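Long-range contacts in histone-lysine N-methyltransferase, H3 lysine-9 specific SUVH4 (Arabidopsis thaliana, PDB 4QEO), which methylates a specific lysine of histone H3, creating a mark of transcriptional repression, and binds methylated DNA through its SRA domain: residues P105-I110 against L153-C158; P53-G58 against M93-E98; Q146-G151 against Y205-K210; G186-E191 against L209-G214. All blocks are in the same frame, centred on the assembly; numbering follows the deposited sequence.

All four contacts lie within the SRA domain. Following the chain from the N terminus, contact 2 closes first. It brings the loop 53-58 against the loop 93-98, which follows strand 88-91. Contact 1 comes next and sets strand 106-112 against helix 151-161. Contact 3 opens at 146-151, before contact 1 has closed, so the two cross along the chain. It ties the loop ahead of that helix to strand 203-211. Contact 4 ends on the same strand and shares L209 and K210 with contact 3. It joins the two strands of the hairpin 180-197 and 203-211. Contact 1 touches each of the other three.

Contact 1 of 4, residues P105-I110 against L153-C158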
# COMPACT_ATOMS: atom_id res chain seq x y z
N PRO A 105 -10.04 -24.83 -23.63
CA PRO A 105 -9.72 -23.85 -22.59
C PRO A 105 -10.29 -22.48 -22.89
O PRO A 105 -10.59 -22.19 -24.06
CB PRO A 105 -8.19 -23.78 -22.64
CG PRO A 105 -7.86 -24.14 -24.07
CD PRO A 105 -8.86 -25.19 -24.44
N LEU A 106 -10.44 -21.66 -21.86
CA LEU A 106 -10.94 -20.29 -22.05
C LEU A 106 -10.05 -19.32 -21.32
O LEU A 106 -9.80 -19.51 -20.14
CB LEU A 106 -12.34 -20.12 -21.45
CG LEU A 106 -13.60 -20.43 -22.23
CD1 LEU A 106 -14.77 -20.21 -21.30
CD2 LEU A 106 -13.69 -19.56 -23.50
N ALA A 107 -9.61 -18.26 -21.97
CA ALA A 107 -8.77 -17.29 -21.28
C ALA A 107 -9.62 -16.41 -20.35
O ALA A 107 -10.80 -16.16 -20.65
CB ALA A 107 -8.02 -16.43 -22.29
N VAL A 108 -9.04 -15.97 -19.23
CA VAL A 108 -9.75 -15.07 -18.32
C VAL A 108 -8.98 -13.79 -18.02
O VAL A 108 -9.59 -12.80 -17.64
CB VAL A 108 -10.15 -15.74 -16.98
CG1 VAL A 108 -11.07 -16.94 -17.26
CG2 VAL A 108 -8.91 -16.15 -16.15
N SER A 109 -7.66 -13.80 -18.21
CA SER A 109 -6.81 -12.67 -17.81
C SER A 109 -5.52 -12.66 -18.62
O SER A 109 -4.85 -13.69 -18.76
CB SER A 109 -6.51 -12.74 -16.29
OG SER A 109 -5.61 -11.71 -15.89
N ILE A 110 -5.18 -11.49 -19.17
CA ILE A 110 -3.89 -11.35 -19.84
C ILE A 110 -3.10 -10.18 -19.27
O ILE A 110 -3.66 -9.26 -18.71
CB ILE A 110 -4.02 -11.16 -21.38
CG1 ILE A 110 -4.73 -9.83 -21.70
CG2 ILE A 110 -4.78 -12.34 -21.99
CD1 ILE A 110 -4.70 -9.45 -23.16
N LEU A 153 -5.14 -20.96 -27.97
CA LEU A 153 -6.40 -21.67 -28.13
C LEU A 153 -7.48 -21.07 -27.19
O LEU A 153 -8.64 -20.90 -27.58
CB LEU A 153 -6.20 -23.17 -27.88
CG LEU A 153 -7.45 -24.05 -27.97
CD1 LEU A 153 -8.10 -23.97 -29.38
CD2 LEU A 153 -7.11 -25.50 -27.57
N ALA A 154 -7.07 -20.74 -25.97
CA ALA A 154 -7.97 -20.18 -24.96
C ALA A 154 -8.56 -18.84 -25.39
O ALA A 154 -9.79 -18.60 -25.27
CB ALA A 154 -7.23 -20.05 -23.59
N LEU A 155 -7.70 -17.97 -25.91
CA LEU A 155 -8.14 -16.67 -26.46
C LEU A 155 -9.02 -16.87 -27.69
O LEU A 155 -10.00 -16.14 -27.91
CB LEU A 155 -6.94 -15.79 -26.81
CG LEU A 155 -6.20 -15.20 -25.59
CD1 LEU A 155 -4.89 -14.56 -26.04
CD2 LEU A 155 -7.10 -14.18 -24.91
N LYS A 156 -8.68 -17.87 -28.51
CA LYS A 156 -9.54 -18.18 -29.66
C LYS A 156 -10.96 -18.55 -29.21
O LYS A 156 -11.96 -18.10 -29.79
CB LYS A 156 -8.92 -19.30 -30.51
CG LYS A 156 -9.90 -20.20 -31.29
CD LYS A 156 -9.11 -21.30 -32.06
CE LYS A 156 -10.00 -22.46 -32.57
NZ LYS A 156 -10.88 -22.02 -33.68
N HIS A 157 -11.05 -19.35 -28.15
CA HIS A 157 -12.37 -19.74 -27.67
C HIS A 157 -13.12 -18.53 -27.08
O HIS A 157 -14.34 -18.43 -27.21
CB HIS A 157 -12.28 -20.89 -26.65
CG HIS A 157 -11.89 -22.21 -27.27
ND1 HIS A 157 -11.23 -23.20 -26.58
CD2 HIS A 157 -12.05 -22.68 -28.54
CE1 HIS A 157 -11.03 -24.24 -27.38
NE2 HIS A 157 -11.51 -23.94 -28.57
N CYS A 158 -12.38 -17.63 -26.44
CA CYS A 158 -13.00 -16.40 -25.95
C CYS A 158 -13.66 -15.63 -27.08
O CYS A 158 -14.82 -15.17 -26.94
CB CYS A 158 -11.96 -15.50 -25.26
SG CYS A 158 -11.43 -16.08 -23.65
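H157 and P105 are joined by a hydrogen bond between the helix and the start of the strand. ND1 of H157 donates to O of P105 at 2.8 Å, with an N-H...O angle of 152°. The oxygen lies close to the imidazole plane, and the donor lies in the carbonyl plane. CG of H157 is anti to its carbonyl carbon (chi1 -71°), which brings the ring edge to this oxygen. The same oxygen also receives a CA-H...O contact from A154. A second, weak hydrogen bond runs from N of A107 to O of A154 at 3.3 Å.

The tight part is centred on small residues. CB of A107 sits 3.6 Å from CD2 of L155 and also touches CB of A154 and SG of C158. The axes of segments 106-110 and 153-158 approach to 5.6 Å at 92°, consistent with the small side chains between them. O of A107 is buried, without a hydrogen-bond partner in the model; SG of C158 lies against it at 3.1 Å.

The I110 end is looser, with CG2 of I110 4.2 Å from CD2 of L155. The L153 end packs closely on the P105 ring but is partly exposed to solvent.

Strand 106-112 runs between strands 88-91 and 165-172 in the mixed sheet. Helix 151-161 packs on this sheet, with L155 also touching I88 and Y207, and C158 touching V165.

Contact 2 of 4, residues P53-G58 against M93-E98; sequences PRKIIG and MEYEKE
R54 lays its guanidinium flat on the ring of Y95. The two planes are 13° apart and their centres are separated by 4.0 Å, a stacked cation-pi geometry. NH2 lies over one face of the ring, offset toward the rim, while the tyrosine OH lies over the centre of the guanidinium. Two carboxylates meet the edge of the same group. OE2 of E94 forms a salt bridge with R54, but its 2.4 Å distance to NH1 of R54 is implausibly short, so the exact geometry is doubtful. OE1 of E98 bonds NH2 of R54 at 2.9 Å through its syn lone pair. The stack and the E98 bond probably hold the guanidinium flat, with E94 at the edge as well. The two acids would probably help to offset the charge of R54 at this surface.

The R54 side chain bends at chi2 (-76°) and again at chi3 to bring the guanidinium over the ring. The next residue holds the tyrosine end of the stack. N of K55 donates to OH of Y95 at 2.9 Å in an almost straight bond of 176°. CB of K55 also packs on that hydroxyl at 3.6 Å.

Farther out, the 3-10 segment 93-95 presents E94 and Y95 together. N of E94 bonds OG of S92. Farther along segment 53-58, O of I56 and O of G58 bind NH1 of R166. K55 also packs on D89 and M91, and its NZ makes a long, weak ion pair with a DNA phosphate.

This is a surface salt-bridge network built round an arginine-tyrosine stack, joining two loops of the SRA domain.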
# COMPACT_ATOMS: atom_id res chain seq x y z
N PRO A 53 -9.24 -18.83 -5.31
CA PRO A 53 -8.42 -20.01 -5.65
C PRO A 53 -8.87 -20.72 -6.92
O PRO A 53 -8.13 -21.59 -7.42
CB PRO A 53 -8.63 -20.93 -4.44
CG PRO A 53 -10.01 -20.62 -3.99
CD PRO A 53 -10.20 -19.13 -4.23
N ARG A 54 -10.05 -20.37 -7.44
CA ARG A 54 -10.52 -20.91 -8.71
C ARG A 54 -10.65 -19.79 -9.73
O ARG A 54 -10.89 -18.63 -9.37
CB ARG A 54 -11.87 -21.62 -8.56
CG ARG A 54 -11.88 -22.81 -7.59
CD ARG A 54 -11.23 -24.05 -8.21
NE ARG A 54 -12.01 -24.59 -9.32
CZ ARG A 54 -11.54 -25.47 -10.19
NH1 ARG A 54 -10.29 -25.90 -10.09
NH2 ARG A 54 -12.31 -25.92 -11.18
N LYS A 55 -10.53 -20.13 -11.00
CA LYS A 55 -10.62 -19.13 -12.05
C LYS A 55 -12.02 -18.54 -12.20
O LYS A 55 -13.02 -19.18 -11.91
CB LYS A 55 -10.05 -19.67 -13.35
CG LYS A 55 -8.57 -19.90 -13.19
CD LYS A 55 -7.89 -20.16 -14.47
CE LYS A 55 -6.40 -19.99 -14.28
NZ LYS A 55 -5.89 -20.97 -13.32
N ILE A 56 -12.05 -17.27 -12.61
CA ILE A 56 -13.28 -16.51 -12.71
C ILE A 56 -13.27 -15.74 -14.03
O ILE A 56 -12.27 -15.09 -14.38
CB ILE A 56 -13.42 -15.52 -11.52
CG1 ILE A 56 -13.53 -16.28 -10.19
CG2 ILE A 56 -14.60 -14.58 -11.71
CD1 ILE A 56 -13.42 -15.39 -8.95
N ILE A 57 -14.36 -15.84 -14.78
CA ILE A 57 -14.56 -15.00 -15.96
C ILE A 57 -15.17 -13.68 -15.55
O ILE A 57 -16.16 -13.66 -14.83
CB ILE A 57 -15.56 -15.67 -16.93
CG1 ILE A 57 -14.90 -16.88 -17.58
CG2 ILE A 57 -16.03 -14.67 -17.99
CD1 ILE A 57 -15.91 -17.82 -18.26
N GLY A 58 -14.61 -12.57 -16.00
CA GLY A 58 -15.18 -11.28 -15.68
C GLY A 58 -14.49 -10.59 -14.51
O GLY A 58 -13.32 -10.85 -14.24
N MET A 93 -8.78 -27.66 -19.25
CA MET A 93 -9.85 -28.65 -19.44
C MET A 93 -10.46 -29.14 -18.12
O MET A 93 -11.52 -29.76 -18.13
CB MET A 93 -9.35 -29.87 -20.24
CG MET A 93 -8.70 -29.55 -21.57
SD MET A 93 -9.75 -28.55 -22.64
CE MET A 93 -11.14 -29.65 -22.93
N GLU A 94 -9.82 -28.87 -16.99
CA GLU A 94 -10.38 -29.26 -15.70
C GLU A 94 -11.73 -28.56 -15.45
O GLU A 94 -12.58 -29.04 -14.69
CB GLU A 94 -9.40 -28.93 -14.57
CG GLU A 94 -9.84 -29.41 -13.20
CD GLU A 94 -9.55 -28.40 -12.11
OE1 GLU A 94 -8.36 -28.14 -11.84
OE2 GLU A 94 -10.52 -27.86 -11.54
N TYR A 95 -11.93 -27.43 -16.12
CA TYR A 95 -13.12 -26.62 -15.93
C TYR A 95 -14.23 -27.01 -16.90
O TYR A 95 -15.30 -26.40 -16.93
CB TYR A 95 -12.77 -25.15 -16.13
CG TYR A 95 -12.02 -24.55 -14.98
CD1 TYR A 95 -10.64 -24.69 -14.87
CD2 TYR A 95 -12.69 -23.85 -13.99
CE1 TYR A 95 -9.95 -24.12 -13.80
CE2 TYR A 95 -12.03 -23.29 -12.94
CZ TYR A 95 -10.66 -23.42 -12.85
OH TYR A 95 -10.01 -22.85 -11.77
N GLU A 96 -13.96 -28.04 -17.68
CA GLU A 96 -14.83 -28.39 -18.80
C GLU A 96 -16.26 -28.70 -18.38
O GLU A 96 -17.22 -28.22 -18.99
CB GLU A 96 -14.18 -29.54 -19.56
CG GLU A 96 -15.05 -30.70 -19.93
CD GLU A 96 -14.24 -31.75 -20.67
OE1 GLU A 96 -13.34 -32.34 -20.05
OE2 GLU A 96 -14.49 -31.94 -21.88
N LYS A 97 -16.40 -29.46 -17.30
CA LYS A 97 -17.70 -29.89 -16.81
C LYS A 97 -18.48 -28.72 -16.20
O LYS A 97 -19.69 -28.64 -16.34
CB LYS A 97 -17.54 -31.01 -15.79
CG LYS A 97 -17.42 -32.40 -16.40
CD LYS A 97 -18.76 -32.86 -16.97
CE LYS A 97 -18.82 -34.37 -17.14
NZ LYS A 97 -20.20 -34.85 -17.42
N GLU A 98 -17.76 -27.82 -15.54
CA GLU A 98 -18.36 -26.64 -14.95
C GLU A 98 -18.91 -25.65 -15.99
O GLU A 98 -19.90 -24.97 -15.74
CB GLU A 98 -17.34 -25.91 -14.07
CG GLU A 98 -17.36 -26.32 -12.64
CD GLU A 98 -16.14 -25.78 -11.89
OE1 GLU A 98 -15.04 -26.34 -12.09
OE2 GLU A 98 -16.28 -24.81 -11.13

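Contact 3 of 4, residues Q146-G151 against Y205-K210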
# COMPACT_ATOMS: atom_id res chain seq x y z
N GLN A 146 4.74 -19.79 -33.58
CA GLN A 146 3.72 -20.05 -32.58
C GLN A 146 2.72 -21.13 -33.04
O GLN A 146 2.60 -21.40 -34.21
CB GLN A 146 2.97 -18.75 -32.21
CG GLN A 146 3.88 -17.75 -31.47
CD GLN A 146 3.12 -16.57 -30.88
OE1 GLN A 146 2.00 -16.25 -31.29
NE2 GLN A 146 3.72 -15.94 -29.89
N LEU A 147 2.00 -21.70 -32.08
CA LEU A 147 0.97 -22.69 -32.37
C LEU A 147 -0.34 -22.31 -31.71
O LEU A 147 -0.36 -21.68 -30.64
CB LEU A 147 1.41 -24.04 -31.82
CG LEU A 147 2.60 -24.66 -32.53
CD1 LEU A 147 3.23 -25.71 -31.63
CD2 LEU A 147 2.11 -25.27 -33.81
N LEU A 148 -1.43 -22.74 -32.31
CA LEU A 148 -2.76 -22.45 -31.79
C LEU A 148 -3.09 -23.45 -30.68
O LEU A 148 -3.89 -24.37 -30.86
CB LEU A 148 -3.78 -22.52 -32.92
CG LEU A 148 -5.20 -22.02 -32.65
CD1 LEU A 148 -5.19 -20.60 -32.02
CD2 LEU A 148 -6.02 -22.08 -33.97
N GLU A 149 -2.46 -23.26 -29.54
CA GLU A 149 -2.64 -24.09 -28.36
C GLU A 149 -2.44 -23.30 -27.06
O GLU A 149 -1.97 -22.20 -27.08
CB GLU A 149 -1.73 -25.32 -28.39
CG GLU A 149 -0.33 -24.99 -28.80
CD GLU A 149 0.62 -26.15 -28.71
OE1 GLU A 149 0.27 -27.26 -29.11
OE2 GLU A 149 1.72 -25.93 -28.23
N ARG A 150 -2.84 -23.88 -25.97
CA ARG A 150 -2.70 -23.28 -24.69
C ARG A 150 -3.43 -21.94 -24.68
O ARG A 150 -4.55 -21.88 -25.06
CB ARG A 150 -1.22 -23.09 -24.37
CG ARG A 150 -0.47 -24.39 -24.20
CD ARG A 150 0.97 -24.08 -23.94
NE ARG A 150 1.83 -25.14 -24.35
CZ ARG A 150 2.15 -26.15 -23.58
NH1 ARG A 150 1.68 -26.21 -22.35
NH2 ARG A 150 2.95 -27.10 -24.04
N GLY A 151 -2.75 -20.89 -24.28
CA GLY A 151 -3.34 -19.58 -24.17
C GLY A 151 -3.88 -19.04 -25.49
O GLY A 151 -4.81 -18.31 -25.49
N TYR A 205 0.44 -15.59 -33.62
CA TYR A 205 -0.99 -15.40 -33.54
C TYR A 205 -1.21 -14.02 -32.98
O TYR A 205 -0.45 -13.57 -32.15
CB TYR A 205 -1.65 -16.49 -32.69
CG TYR A 205 -1.71 -17.77 -33.49
CD1 TYR A 205 -0.63 -18.67 -33.49
CD2 TYR A 205 -2.78 -18.02 -34.32
CE1 TYR A 205 -0.66 -19.82 -34.28
CE2 TYR A 205 -2.83 -19.16 -35.10
CZ TYR A 205 -1.77 -20.05 -35.08
OH TYR A 205 -1.82 -21.17 -35.86
N LYS A 206 -2.21 -13.32 -33.49
CA LYS A 206 -2.49 -11.96 -33.06
C LYS A 206 -3.95 -11.90 -32.67
O LYS A 206 -4.79 -12.47 -33.38
CB LYS A 206 -2.23 -10.95 -34.21
CG LYS A 206 -0.75 -10.79 -34.55
CD LYS A 206 -0.55 -9.57 -35.44
CE LYS A 206 0.81 -8.95 -35.19
NZ LYS A 206 1.15 -7.88 -36.16
N TYR A 207 -4.23 -11.22 -31.56
CA TYR A 207 -5.55 -11.16 -30.96
C TYR A 207 -5.94 -9.70 -30.89
O TYR A 207 -5.31 -8.91 -30.22
CB TYR A 207 -5.56 -11.84 -29.57
CG TYR A 207 -5.29 -13.32 -29.74
CD1 TYR A 207 -3.99 -13.80 -29.78
CD2 TYR A 207 -6.32 -14.22 -29.94
CE1 TYR A 207 -3.71 -15.14 -29.99
CE2 TYR A 207 -6.06 -15.59 -30.16
CZ TYR A 207 -4.74 -16.02 -30.18
OH TYR A 207 -4.47 -17.35 -30.40
N ARG A 208 -6.97 -9.33 -31.63
CA ARG A 208 -7.47 -7.97 -31.57
C ARG A 208 -8.56 -7.90 -30.51
O ARG A 208 -9.62 -8.58 -30.62
CB ARG A 208 -7.99 -7.55 -32.94
CG ARG A 208 -8.79 -6.25 -32.95
CD ARG A 208 -7.90 -5.03 -32.74
NE ARG A 208 -6.61 -5.10 -33.43
CZ ARG A 208 -6.43 -4.81 -34.72
NH1 ARG A 208 -5.23 -4.90 -35.28
NH2 ARG A 208 -7.46 -4.45 -35.46
N LEU A 209 -8.27 -7.05 -29.52
CA LEU A 209 -9.08 -6.85 -28.33
C LEU A 209 -9.67 -5.45 -28.34
O LEU A 209 -9.00 -4.48 -28.74
CB LEU A 209 -8.23 -6.99 -27.07
CG LEU A 209 -7.17 -8.10 -27.08
CD1 LEU A 209 -6.37 -8.06 -25.80
CD2 LEU A 209 -7.85 -9.42 -27.22
N LYS A 210 -10.92 -5.35 -27.88
CA LYS A 210 -11.64 -4.07 -27.80
C LYS A 210 -12.22 -3.97 -26.42
O LYS A 210 -12.89 -4.90 -25.97
CB LYS A 210 -12.82 -4.07 -28.80
CG LYS A 210 -12.47 -4.42 -30.23
CD LYS A 210 -11.50 -3.41 -30.83
CE LYS A 210 -11.96 -2.94 -32.22
NZ LYS A 210 -11.00 -1.99 -32.84
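This contact is a partly buried meeting of a loop and a strand in the SRA domain. The loop 146-151 leads into helix 151-161 and lies against strand 203-211, mainly through Y205. The polar link is a single hydrogen bond from N of Y205 to OE1 of Q146, at 2.9 Å and 167°. The donor is tilted 27° from the amide carbonyl plane. NE2 of Q146 hydrogen-bonds O of G130 and O of G132, so both ends of the amide are used.

The aromatic ring of Y205 carries the rest. With chi1 at -76°, the ring swings to the side of its own backbone N and lies beside the L147-L148 peptide. CB of Q146 touches CD1 of Y205 at 3.8 Å. N of L148 is 3.6 Å from CE1 of Y205. L148 lies over one face of the ring, and its CB is 3.8 Å from CZ of Y205. CD1 of L148 continues to OH of Y207 at 3.7 Å, so L148 bridges the two tyrosines. L148 is also the centre of an inverse gamma turn.

A serine in place of Y205 would probably open a gap beside L148 and leave the turn there free to move, while the backbone bond to Q146 could remain.

The chemistry is divided: the Q146 amide bonds backbone groups of the strand and of the 130-132 region, while the Y205 ring adds packing against the turn at L148.

Contact 4 of 4, residues G186-E191 against L209-G214; sequences GLYKVE and LKRLEG
Two torsions lay the R211 chain over the Y188 ring. R211 carries its CG opposite the backbone N (chi1 -166°), whereas in Y188 the CG stands beside the N. The arginine chain then runs extended across the tyrosine ring. CB of R211 sits over one face of the Y188 ring, 3.7 Å from the centroid and 16° off the normal, a CH-pi contact. CD of R211 lies 3.6 Å from OH of Y188. The guanidinium is not stacked: its plane is turned 78° from the ring. NE instead bonds O of D185, while the tyrosine OH bonds O of A123 and NH1 of R169.

The backbones pair as antiparallel strands. K189 and K210 form the hydrogen-bonded pair, with N of K189 to O of K210 at 2.9 Å and N of K210 to O of K189 at 3.0 Å. N of L212 extends the pairing to O of L187 with a nearly straight bond. Beside this, CD1 of L212 touches CB of L187.

On the face with Y188, CG2 of V190 packs on CD2 of L209 at 3.8 Å. On the face with K189, NZ of K189 makes a salt bridge to OE1 of E191, and CE of K210 approaches OE2 of the same glutamate.

Replacing Y188 by an alanine would probably open a gap beneath R211 and leave O of A123 without its hydroxyl partner.

These strands form the hairpin 180-197 and 203-211. Strand 165-172 pairs beyond the first and strand 125-129 beyond the second. V190 packs on C158 and C159 of helix 151-161.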
# COMPACT_ATOMS: atom_id res chain seq x y z
N GLY A 186 -9.61 -3.25 -16.97
CA GLY A 186 -10.98 -3.60 -17.31
C GLY A 186 -11.12 -4.79 -18.24
O GLY A 186 -10.13 -5.43 -18.62
N LEU A 187 -12.36 -5.09 -18.61
CA LEU A 187 -12.63 -6.22 -19.49
C LEU A 187 -12.53 -5.82 -20.98
O LEU A 187 -12.93 -4.72 -21.36
CB LEU A 187 -14.02 -6.77 -19.19
CG LEU A 187 -14.21 -7.20 -17.72
CD1 LEU A 187 -15.66 -7.48 -17.46
CD2 LEU A 187 -13.38 -8.48 -17.48
N TYR A 188 -11.99 -6.72 -21.79
CA TYR A 188 -11.94 -6.56 -23.25
C TYR A 188 -12.51 -7.80 -23.89
O TYR A 188 -12.36 -8.91 -23.37
CB TYR A 188 -10.48 -6.41 -23.74
CG TYR A 188 -9.79 -5.08 -23.42
CD1 TYR A 188 -9.58 -4.65 -22.12
CD2 TYR A 188 -9.31 -4.27 -24.46
CE1 TYR A 188 -8.93 -3.44 -21.84
CE2 TYR A 188 -8.64 -3.06 -24.19
CZ TYR A 188 -8.46 -2.66 -22.89
OH TYR A 188 -7.82 -1.46 -22.63
N LYS A 189 -13.16 -7.64 -25.04
CA LYS A 189 -13.50 -8.79 -25.85
C LYS A 189 -12.37 -9.09 -26.82
O LYS A 189 -11.62 -8.19 -27.19
CB LYS A 189 -14.78 -8.53 -26.65
CG LYS A 189 -14.70 -7.43 -27.73
CD LYS A 189 -15.95 -7.52 -28.68
CE LYS A 189 -15.92 -6.52 -29.86
NZ LYS A 189 -17.11 -6.67 -30.81
N VAL A 190 -12.26 -10.35 -27.22
CA VAL A 190 -11.42 -10.71 -28.36
C VAL A 190 -12.29 -10.58 -29.61
O VAL A 190 -13.20 -11.38 -29.85
CB VAL A 190 -10.87 -12.13 -28.23
CG1 VAL A 190 -9.82 -12.40 -29.33
CG2 VAL A 190 -10.27 -12.30 -26.85
N GLU A 191 -12.02 -9.53 -30.38
CA GLU A 191 -12.81 -9.20 -31.56
C GLU A 191 -12.46 -10.16 -32.66
O GLU A 191 -13.34 -10.69 -33.35
CB GLU A 191 -12.47 -7.78 -32.01
CG GLU A 191 -12.94 -7.47 -33.42
CD GLU A 191 -13.94 -6.35 -33.44
OE1 GLU A 191 -15.08 -6.58 -32.99
OE2 GLU A 191 -13.56 -5.24 -33.86
N LEU A 209 -8.27 -7.05 -29.52
CA LEU A 209 -9.08 -6.85 -28.33
C LEU A 209 -9.67 -5.45 -28.34
O LEU A 209 -9.00 -4.48 -28.74
CB LEU A 209 -8.23 -6.99 -27.07
CG LEU A 209 -7.17 -8.10 -27.08
CD1 LEU A 209 -6.37 -8.06 -25.80
CD2 LEU A 209 -7.85 -9.42 -27.22
N LYS A 210 -10.92 -5.35 -27.88
CA LYS A 210 -11.64 -4.07 -27.80
C LYS A 210 -12.22 -3.97 -26.42
O LYS A 210 -12.89 -4.90 -25.97
CB LYS A 210 -12.82 -4.07 -28.80
CG LYS A 210 -12.47 -4.42 -30.23
CD LYS A 210 -11.50 -3.41 -30.83
CE LYS A 210 -11.96 -2.94 -32.22
NZ LYS A 210 -11.00 -1.99 -32.84
N ARG A 211 -11.97 -2.86 -25.74
CA ARG A 211 -12.42 -2.66 -24.37
C ARG A 211 -13.95 -2.61 -24.34
O ARG A 211 -14.57 -1.99 -25.20
CB ARG A 211 -11.84 -1.37 -23.80
CG ARG A 211 -11.97 -1.23 -22.29
CD ARG A 211 -11.09 -0.12 -21.79
NE ARG A 211 -10.98 -0.06 -20.34
CZ ARG A 211 -11.74 0.72 -19.57
NH1 ARG A 211 -12.70 1.47 -20.12
NH2 ARG A 211 -11.56 0.74 -18.26
N LEU A 212 -14.54 -3.28 -23.37
CA LEU A 212 -15.99 -3.33 -23.24
C LEU A 212 -16.57 -2.01 -22.72
O LEU A 212 -15.91 -1.27 -21.99
CB LEU A 212 -16.39 -4.48 -22.32
CG LEU A 212 -15.95 -5.83 -22.93
CD1 LEU A 212 -16.41 -6.95 -22.03
CD2 LEU A 212 -16.50 -6.03 -24.34
N GLU A 213 -17.81 -1.74 -23.12
CA GLU A 213 -18.53 -0.55 -22.67
C GLU A 213 -18.98 -0.77 -21.23
O GLU A 213 -18.88 -1.89 -20.71
CB GLU A 213 -19.75 -0.33 -23.58
CG GLU A 213 -19.43 -0.25 -25.06
CD GLU A 213 -18.97 1.13 -25.52
OE1 GLU A 213 -19.20 2.11 -24.79
OE2 GLU A 213 -18.38 1.23 -26.63
N GLY A 214 -19.48 0.27 -20.58
CA GLY A 214 -19.97 0.14 -19.21
C GLY A 214 -18.91 0.21 -18.12
O GLY A 214 -19.15 -0.15 -16.96